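Local coordinates for protein D-aminoacyl-tRNA deacylase (Archaeoglobus fulgidus, PDB 1YQE) that probably hydrolyses D-aminoacyl-tRNAs to free tRNA and D-amino acids, a zinc-dependent recycling reaction that counteracts the toxicity of mischarged tRNA, at residues Gly17-Ile20 with Lys21-Leu24; Leu40-Asp44 with Glu45-Ala49; Lys64-Tyr68 with Ile69-Glu73. All blocks are in the same frame, centred on the assembly; numbering follows the deposited sequence.

Contact 1 of 3, residues Gly17-Ile20 with Lys21-Leu24; sequences GQNI and KDNL
The flat amide of Gln-18 is met by Lys-21 at its oxygen rather than over a face: NZ of Lys-21 stands 2.8 Å from OE1 of Gln-18, tilted 19° from the carbonyl plane. The two chains run side by side in the same direction, and the folded course of each brings the ends together, Gln-18 bent at its second torsion and Lys-21 at its third. Both ends also reach Glu-50, whose OE1 takes a hydrogen bond from Gln-18 NE2 and a salt bridge from Lys-21 NZ, so the ammonium is shared between a neutral and an acidic oxygen. One turn of helix 15-24 thus supplies both partners, and its backbone repeats the i to i+4 pattern, as from Lys-21 N to Gly-17 O at 2.9 Å. At Asn-19 the amide plane is turned 53° from the carboxylate of Asp-22. The carbonyl oxygen of Asn-19 receives Asn-23 N at 3.2 Å and, weakly, the amide ND2 of Asn-23 at 2.7 Å. On the side of the helix that includes Leu-24, which packs on Val-8 and Ile-48 of the sheet, Ile-20 CG2 lies 4.0 Å from Leu-24 CD2, the two side chains pointing the same way.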
loop_
_atom_site.group_PDB
_atom_site.type_symbol
_atom_site.label_atom_id
_atom_site.label_comp_id
_atom_site.label_asym_id
_atom_site.label_seq_id
_atom_site.Cartn_x
_atom_site.Cartn_y
_atom_site.Cartn_z
ATOM N N GLY A 17 -10.640 5.604 -9.036
ATOM C CA GLY A 17 -9.683 4.930 -9.893
ATOM C C GLY A 17 -9.684 5.491 -11.305
ATOM O O GLY A 17 -8.626 5.663 -11.913
ATOM N N GLN A 18 -10.873 5.779 -11.828
ATOM C CA GLN A 18 -11.007 6.321 -13.175
ATOM C C GLN A 18 -10.406 7.716 -13.314
ATOM O O GLN A 18 -9.746 8.006 -14.307
ATOM C CB GLN A 18 -12.482 6.352 -13.594
ATOM C CG GLN A 18 -13.068 4.979 -13.868
ATOM C CD GLN A 18 -12.309 4.249 -14.953
ATOM O OE1 GLN A 18 -12.194 4.737 -16.073
ATOM N NE2 GLN A 18 -11.776 3.077 -14.626
ATOM N N ASN A 19 -10.641 8.585 -12.333
ATOM C CA ASN A 19 -10.090 9.933 -12.405
ATOM C C ASN A 19 -8.571 9.894 -12.303
ATOM O O ASN A 19 -7.879 10.687 -12.946
ATOM C CB ASN A 19 -10.669 10.827 -11.307
ATOM C CG ASN A 19 -12.113 11.211 -11.573
ATOM O OD1 ASN A 19 -12.501 11.453 -12.717
ATOM N ND2 ASN A 19 -12.912 11.281 -10.518
ATOM N N ILE A 20 -8.054 8.974 -11.494
ATOM C CA ILE A 20 -6.612 8.835 -11.344
ATOM C C ILE A 20 -6.083 8.383 -12.696
ATOM O O ILE A 20 -5.080 8.903 -13.192
ATOM C CB ILE A 20 -6.243 7.779 -10.257
ATOM C CG1 ILE A 20 -6.637 8.307 -8.871
ATOM C CG2 ILE A 20 -4.740 7.460 -10.317
ATOM C CD1 ILE A 20 -6.510 7.294 -7.749
ATOM N N LYS A 21 -6.783 7.428 -13.299
ATOM C CA LYS A 21 -6.398 6.902 -14.603
ATOM C C LYS A 21 -6.333 8.006 -15.654
ATOM O O LYS A 21 -5.347 8.117 -16.381
ATOM C CB LYS A 21 -7.389 5.837 -15.072
ATOM C CG LYS A 21 -6.996 5.215 -16.400
ATOM C CD LYS A 21 -8.136 4.431 -17.028
ATOM C CE LYS A 21 -9.252 5.354 -17.495
ATOM N NZ LYS A 21 -10.355 4.591 -18.137
ATOM N N ASP A 22 -7.389 8.813 -15.738
ATOM C CA ASP A 22 -7.423 9.899 -16.716
ATOM C C ASP A 22 -6.220 10.829 -16.592
ATOM O O ASP A 22 -5.685 11.296 -17.597
ATOM C CB ASP A 22 -8.712 10.715 -16.584
ATOM C CG ASP A 22 -9.945 9.933 -17.001
ATOM O OD1 ASP A 22 -9.876 9.207 -18.015
ATOM O OD2 ASP A 22 -10.987 10.057 -16.325
ATOM N N ASN A 23 -5.793 11.103 -15.364
ATOM C CA ASN A 23 -4.648 11.982 -15.149
ATOM C C ASN A 23 -3.339 11.305 -15.544
ATOM O O ASN A 23 -2.461 11.930 -16.140
ATOM C CB ASN A 23 -4.602 12.433 -13.687
ATOM C CG ASN A 23 -5.675 13.460 -13.364
ATOM O OD1 ASN A 23 -5.629 14.594 -13.848
ATOM N ND2 ASN A 23 -6.650 13.067 -12.555
ATOM N N LEU A 24 -3.220 10.020 -15.217
ATOM C CA LEU A 24 -2.033 9.231 -15.540
ATOM C C LEU A 24 -1.855 9.133 -17.058
ATOM O O LEU A 24 -0.732 9.066 -17.562
ATOM C CB LEU A 24 -2.175 7.824 -14.945
ATOM C CG LEU A 24 -1.296 7.333 -13.782
ATOM C CD1 LEU A 24 -0.925 8.463 -12.849
ATOM C CD2 LEU A 24 -2.043 6.239 -13.030
#

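Contact 2 of 3, residues Leu40-Asp44 with Glu45-Ala49; sequences LYLSD and EFYIA
Strands 40-42 and 47-49 run antiparallel, 170° between their directions, with Tyr-41 and Ile-48 as a hydrogen-bonded pair: Tyr-41 N reaches Ile-48 O at 2.8 Å and Ile-48 N reaches Tyr-41 O at 3.1 Å. On one face of the sheet the side chains of the same two residues cross at a slant, CB to CB at 3.9 Å, and the Tyr-41 ring presents its edge to Ile-48 O, its hydroxyl going on to Glu-50. The other face of the sheet carries the non-hydrogen-bonded pair Leu-40 and Ala-49, where Leu-40 CD2 touches Ala-49 CB at 3.7 Å. Nearer the turn, Leu-42 CD2 sits over one face of the Tyr-47 ring, 3.9 Å from the centroid and displaced toward the rim, a CH-pi contact. With Tyr-47 cut back to an alanine, the Leu-42 methyl would probably lose the ring face it rests on, and a gap is likely to open beside Ile-69, which packs against the same side chain. In the connecting loop Ser-43 OG gives its proton to Phe-46 O, 2.7 Å away, in the carbonyl plane and on a lone pair. With chi1 at 69°, OG swings in over its own backbone, where it can also accept a weak bond from Glu-45 N at 3.3 Å, as in an ST turn. Glu-45 itself pairs with Arg-182. The whole is a beta hairpin, its turn closed by a serine hydroxyl and its strands belonging to the mixed sheet.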
loop_
_atom_site.group_PDB
_atom_site.type_symbol
_atom_site.label_atom_id
_atom_site.label_comp_id
_atom_site.label_asym_id
_atom_site.label_seq_id
_atom_site.Cartn_x
_atom_site.Cartn_y
_atom_site.Cartn_z
ATOM N N LEU A 40 -5.836 -2.478 -21.605
ATOM C CA LEU A 40 -4.468 -2.098 -21.290
ATOM C C LEU A 40 -4.049 -0.824 -22.006
ATOM O O LEU A 40 -4.409 -0.606 -23.160
ATOM C CB LEU A 40 -3.506 -3.223 -21.679
ATOM C CG LEU A 40 -3.806 -4.636 -21.180
ATOM C CD1 LEU A 40 -2.756 -5.588 -21.740
ATOM C CD2 LEU A 40 -3.812 -4.672 -19.655
ATOM N N TYR A 41 -3.294 0.016 -21.308
ATOM C CA TYR A 41 -2.791 1.256 -21.878
ATOM C C TYR A 41 -1.280 1.153 -21.775
ATOM O O TYR A 41 -0.731 1.057 -20.676
ATOM C CB TYR A 41 -3.305 2.467 -21.095
ATOM C CG TYR A 41 -4.815 2.556 -21.032
ATOM C CD1 TYR A 41 -5.541 1.790 -20.120
ATOM C CD2 TYR A 41 -5.523 3.384 -21.903
ATOM C CE1 TYR A 41 -6.934 1.844 -20.076
ATOM C CE2 TYR A 41 -6.917 3.446 -21.869
ATOM C CZ TYR A 41 -7.614 2.673 -20.953
ATOM O OH TYR A 41 -8.991 2.723 -20.908
ATOM N N LEU A 42 -0.609 1.166 -22.923
ATOM C CA LEU A 42 0.838 1.024 -22.956
ATOM C C LEU A 42 1.603 2.273 -23.366
ATOM O O LEU A 42 1.130 3.082 -24.165
ATOM C CB LEU A 42 1.214 -0.113 -23.904
ATOM C CG LEU A 42 0.445 -1.422 -23.721
ATOM C CD1 LEU A 42 0.722 -2.348 -24.896
ATOM C CD2 LEU A 42 0.845 -2.064 -22.407
ATOM N N SER A 43 2.802 2.402 -22.810
ATOM C CA SER A 43 3.700 3.510 -23.095
ATOM C C SER A 43 5.088 3.011 -22.722
ATOM O O SER A 43 5.227 1.907 -22.193
ATOM C CB SER A 43 3.337 4.738 -22.255
ATOM O OG SER A 43 3.614 4.526 -20.884
ATOM N N ASP A 44 6.113 3.809 -22.996
ATOM C CA ASP A 44 7.477 3.411 -22.667
ATOM C C ASP A 44 7.862 3.879 -21.266
ATOM O O ASP A 44 8.998 3.694 -20.832
ATOM C CB ASP A 44 8.461 3.986 -23.688
ATOM C CG ASP A 44 8.314 5.481 -23.860
ATOM O OD1 ASP A 44 8.231 6.195 -22.838
ATOM O OD2 ASP A 44 8.288 5.946 -25.018
ATOM N N GLU A 45 6.912 4.489 -20.566
ATOM C CA GLU A 45 7.150 4.988 -19.217
ATOM C C GLU A 45 6.618 3.970 -18.208
ATOM O O GLU A 45 7.378 3.375 -17.445
ATOM C CB GLU A 45 6.440 6.332 -19.031
ATOM C CG GLU A 45 6.858 7.107 -17.790
ATOM C CD GLU A 45 8.293 7.600 -17.862
ATOM O OE1 GLU A 45 8.767 8.193 -16.869
ATOM O OE2 GLU A 45 8.945 7.400 -18.912
ATOM N N PHE A 46 5.304 3.778 -18.210
ATOM C CA PHE A 46 4.672 2.823 -17.311
ATOM C C PHE A 46 3.408 2.269 -17.964
ATOM O O PHE A 46 3.015 2.718 -19.037
ATOM C CB PHE A 46 4.355 3.490 -15.964
ATOM C CG PHE A 46 3.396 4.639 -16.057
ATOM C CD1 PHE A 46 2.034 4.446 -15.847
ATOM C CD2 PHE A 46 3.852 5.923 -16.352
ATOM C CE1 PHE A 46 1.138 5.512 -15.925
ATOM C CE2 PHE A 46 2.967 6.995 -16.433
ATOM C CZ PHE A 46 1.604 6.790 -16.219
ATOM N N TYR A 47 2.785 1.290 -17.315
ATOM C CA TYR A 47 1.580 0.652 -17.836
ATOM C C TYR A 47 0.360 0.958 -16.980
ATOM O O TYR A 47 0.485 1.317 -15.812
ATOM C CB TYR A 47 1.761 -0.865 -17.855
ATOM C CG TYR A 47 2.795 -1.389 -18.822
ATOM C CD1 TYR A 47 3.410 -2.620 -18.603
ATOM C CD2 TYR A 47 3.122 -0.688 -19.985
ATOM C CE1 TYR A 47 4.317 -3.143 -19.514
ATOM C CE2 TYR A 47 4.030 -1.208 -20.905
ATOM C CZ TYR A 47 4.621 -2.437 -20.661
ATOM O OH TYR A 47 5.511 -2.965 -21.568
ATOM N N ILE A 48 -0.820 0.807 -17.578
ATOM C CA ILE A 48 -2.085 1.007 -16.880
ATOM C C ILE A 48 -3.008 -0.122 -17.326
ATOM O O ILE A 48 -3.061 -0.458 -18.512
ATOM C CB ILE A 48 -2.768 2.346 -17.240
ATOM C CG1 ILE A 48 -1.884 3.529 -16.840
ATOM C CG2 ILE A 48 -4.119 2.438 -16.521
ATOM C CD1 ILE A 48 -2.469 4.888 -17.216
ATOM N N ALA A 49 -3.728 -0.715 -16.383
ATOM C CA ALA A 49 -4.644 -1.795 -16.720
ATOM C C ALA A 49 -5.988 -1.541 -16.064
ATOM O O ALA A 49 -6.066 -1.195 -14.883
ATOM C CB ALA A 49 -4.080 -3.137 -16.264
#

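Contact 3 of 3, residues Lys64-Tyr68 with Ile69-Glu73; sequences KLAKY and IDFEE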
loop_
_atom_site.group_PDB
_atom_site.type_symbol
_atom_site.label_atom_id
_atom_site.label_comp_id
_atom_site.label_asym_id
_atom_site.label_seq_id
_atom_site.Cartn_x
_atom_site.Cartn_y
_atom_site.Cartn_z
ATOM N N LYS A 64 -3.022 -13.065 -14.042
ATOM C CA LYS A 64 -3.854 -12.872 -15.225
ATOM C C LYS A 64 -3.283 -11.801 -16.153
ATOM O O LYS A 64 -3.209 -11.989 -17.370
ATOM C CB LYS A 64 -5.272 -12.476 -14.806
ATOM C CG LYS A 64 -5.969 -13.519 -13.951
ATOM C CD LYS A 64 -7.331 -13.046 -13.487
ATOM C CE LYS A 64 -8.011 -14.115 -12.646
ATOM N NZ LYS A 64 -9.366 -13.695 -12.201
ATOM N N LEU A 65 -2.883 -10.677 -15.573
ATOM C CA LEU A 65 -2.327 -9.582 -16.357
ATOM C C LEU A 65 -0.943 -9.902 -16.915
ATOM O O LEU A 65 -0.581 -9.430 -17.997
ATOM C CB LEU A 65 -2.263 -8.311 -15.504
ATOM C CG LEU A 65 -3.602 -7.627 -15.219
ATOM C CD1 LEU A 65 -3.482 -6.700 -14.010
ATOM C CD2 LEU A 65 -4.044 -6.854 -16.449
ATOM N N ALA A 66 -0.178 -10.707 -16.185
ATOM C CA ALA A 66 1.178 -11.069 -16.599
ATOM C C ALA A 66 1.218 -11.905 -17.876
ATOM O O ALA A 66 2.289 -12.192 -18.408
ATOM C CB ALA A 66 1.887 -11.802 -15.476
ATOM N N LYS A 67 0.049 -12.304 -18.360
ATOM C CA LYS A 67 -0.021 -13.083 -19.584
ATOM C C LYS A 67 0.169 -12.156 -20.783
ATOM O O LYS A 67 0.664 -12.571 -21.829
ATOM C CB LYS A 67 -1.380 -13.781 -19.683
ATOM C CG LYS A 67 -1.628 -14.507 -20.997
ATOM C CD LYS A 67 -3.033 -15.096 -21.032
ATOM C CE LYS A 67 -3.398 -15.611 -22.417
ATOM N NZ LYS A 67 -4.813 -16.103 -22.460
ATOM N N TYR A 68 -0.207 -10.892 -20.614
ATOM C CA TYR A 68 -0.119 -9.926 -21.698
ATOM C C TYR A 68 1.022 -8.915 -21.601
ATOM O O TYR A 68 1.428 -8.342 -22.618
ATOM C CB TYR A 68 -1.450 -9.185 -21.823
ATOM C CG TYR A 68 -2.648 -10.102 -21.745
ATOM C CD1 TYR A 68 -3.411 -10.190 -20.579
ATOM C CD2 TYR A 68 -3.020 -10.885 -22.837
ATOM C CE1 TYR A 68 -4.522 -11.033 -20.505
ATOM C CE2 TYR A 68 -4.124 -11.733 -22.773
ATOM C CZ TYR A 68 -4.871 -11.801 -21.607
ATOM O OH TYR A 68 -5.972 -12.627 -21.549
ATOM N N ILE A 69 1.527 -8.689 -20.392
ATOM C CA ILE A 69 2.628 -7.745 -20.193
ATOM C C ILE A 69 3.507 -8.093 -19.006
ATOM O O ILE A 69 3.078 -8.771 -18.077
ATOM C CB ILE A 69 2.121 -6.299 -19.969
ATOM C CG1 ILE A 69 0.974 -6.300 -18.955
ATOM C CG2 ILE A 69 1.716 -5.679 -21.293
ATOM C CD1 ILE A 69 0.592 -4.909 -18.461
ATOM N N ASP A 70 4.745 -7.615 -19.051
ATOM C CA ASP A 70 5.705 -7.833 -17.975
ATOM C C ASP A 70 5.743 -6.585 -17.105
ATOM O O ASP A 70 5.832 -5.464 -17.613
ATOM C CB ASP A 70 7.103 -8.067 -18.537
ATOM C CG ASP A 70 7.292 -9.458 -19.084
ATOM O OD1 ASP A 70 6.297 -10.199 -19.229
ATOM O OD2 ASP A 70 8.455 -9.801 -19.373
ATOM N N PHE A 71 5.674 -6.782 -15.794
ATOM C CA PHE A 71 5.720 -5.670 -14.854
ATOM C C PHE A 71 6.292 -6.162 -13.528
ATOM O O PHE A 71 6.048 -7.297 -13.123
ATOM C CB PHE A 71 4.318 -5.065 -14.681
ATOM C CG PHE A 71 3.251 -6.075 -14.372
ATOM C CD1 PHE A 71 2.954 -6.411 -13.051
ATOM C CD2 PHE A 71 2.546 -6.694 -15.399
ATOM C CE1 PHE A 71 1.967 -7.349 -12.758
ATOM C CE2 PHE A 71 1.556 -7.635 -15.119
ATOM C CZ PHE A 71 1.266 -7.961 -13.791
ATOM N N GLU A 72 7.075 -5.309 -12.870
ATOM C CA GLU A 72 7.717 -5.667 -11.608
ATOM C C GLU A 72 6.869 -5.412 -10.372
ATOM O O GLU A 72 7.164 -5.938 -9.300
ATOM C CB GLU A 72 9.049 -4.924 -11.467
ATOM C CG GLU A 72 8.945 -3.430 -11.698
ATOM C CD GLU A 72 10.279 -2.718 -11.558
ATOM O OE1 GLU A 72 11.332 -3.378 -11.692
ATOM O OE2 GLU A 72 10.270 -1.492 -11.323
ATOM N N GLU A 73 5.827 -4.602 -10.512
ATOM C CA GLU A 73 4.962 -4.319 -9.379
ATOM C C GLU A 73 3.657 -3.684 -9.821
ATOM O O GLU A 73 3.525 -3.222 -10.955
ATOM C CB GLU A 73 5.660 -3.386 -8.381
ATOM C CG GLU A 73 5.654 -1.915 -8.781
ATOM C CD GLU A 73 6.183 -1.011 -7.681
ATOM O OE1 GLU A 73 7.397 -0.717 -7.669
ATOM O OE2 GLU A 73 5.382 -0.605 -6.816
HETATM O O HOH W 1 4.644 -11.482 -17.706
#
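Leu-65 O takes two backbone donors, Tyr-68 N at 3.0 Å and Ile-69 N at 3.3 Å, the latter lying in the carbonyl plane, and so holds the chain in a tight turn as it leaves helix 61-65. Just beyond, Ala-66 CA comes within 3.3 Å of Ile-69 O in a CA-H...O contact. Water 1 bridges the same turn, hydrogen-bonded to Ala-66 O and to Asp-70 OD1 at 2.6 Å each. The ring of Phe-71 turns its edge to the backbone: CE2 lies 3.7 Å from Ala-66 N, and Leu-65 C sits near the ring plane. Leu-65 CB adds a contact of 3.9 Å to the same ring carbon. The ring is placed by a first torsion that sets CG between the backbone N and the carbonyl carbon (chi1 51°), turning it back so that its edge meets the preceding turn, and Lys-150 makes a cation-pi contact with it. Ile-69 adopts a similar setting, its CG1 lying 3.6 Å from Leu-65 O. Apart from that water bridge, then, the turn is secured by backbone polar groups and an aromatic edge, with no direct side-chain hydrogen bond between the two segments.

The hairpin of contact 2 lies between the other two. Its Tyr-41 and Ile-48 face meets contact 1, where Leu-24 CB approaches Ile-48 CD1 to 3.7 Å, and its Leu-40 and Ala-49 face meets contact 3, where Ala-49 CB lies 3.7 Å from Leu-65 CD2. Helix 15-24 and helix 61-65 therefore pack on opposite faces of the sheet, and contacts 1 and 3 do not touch, their nearest atoms being about 11 Å apart. Glu-50 joins contacts 1 and 2, with the Tyr-41 hydroxyl and the Lys-21 end meeting on it. Contact 1 lies near the pocket: Gly-17 is about 10 Å from the bound pyrophosphate, whose surroundings include Arg-54 and His-80.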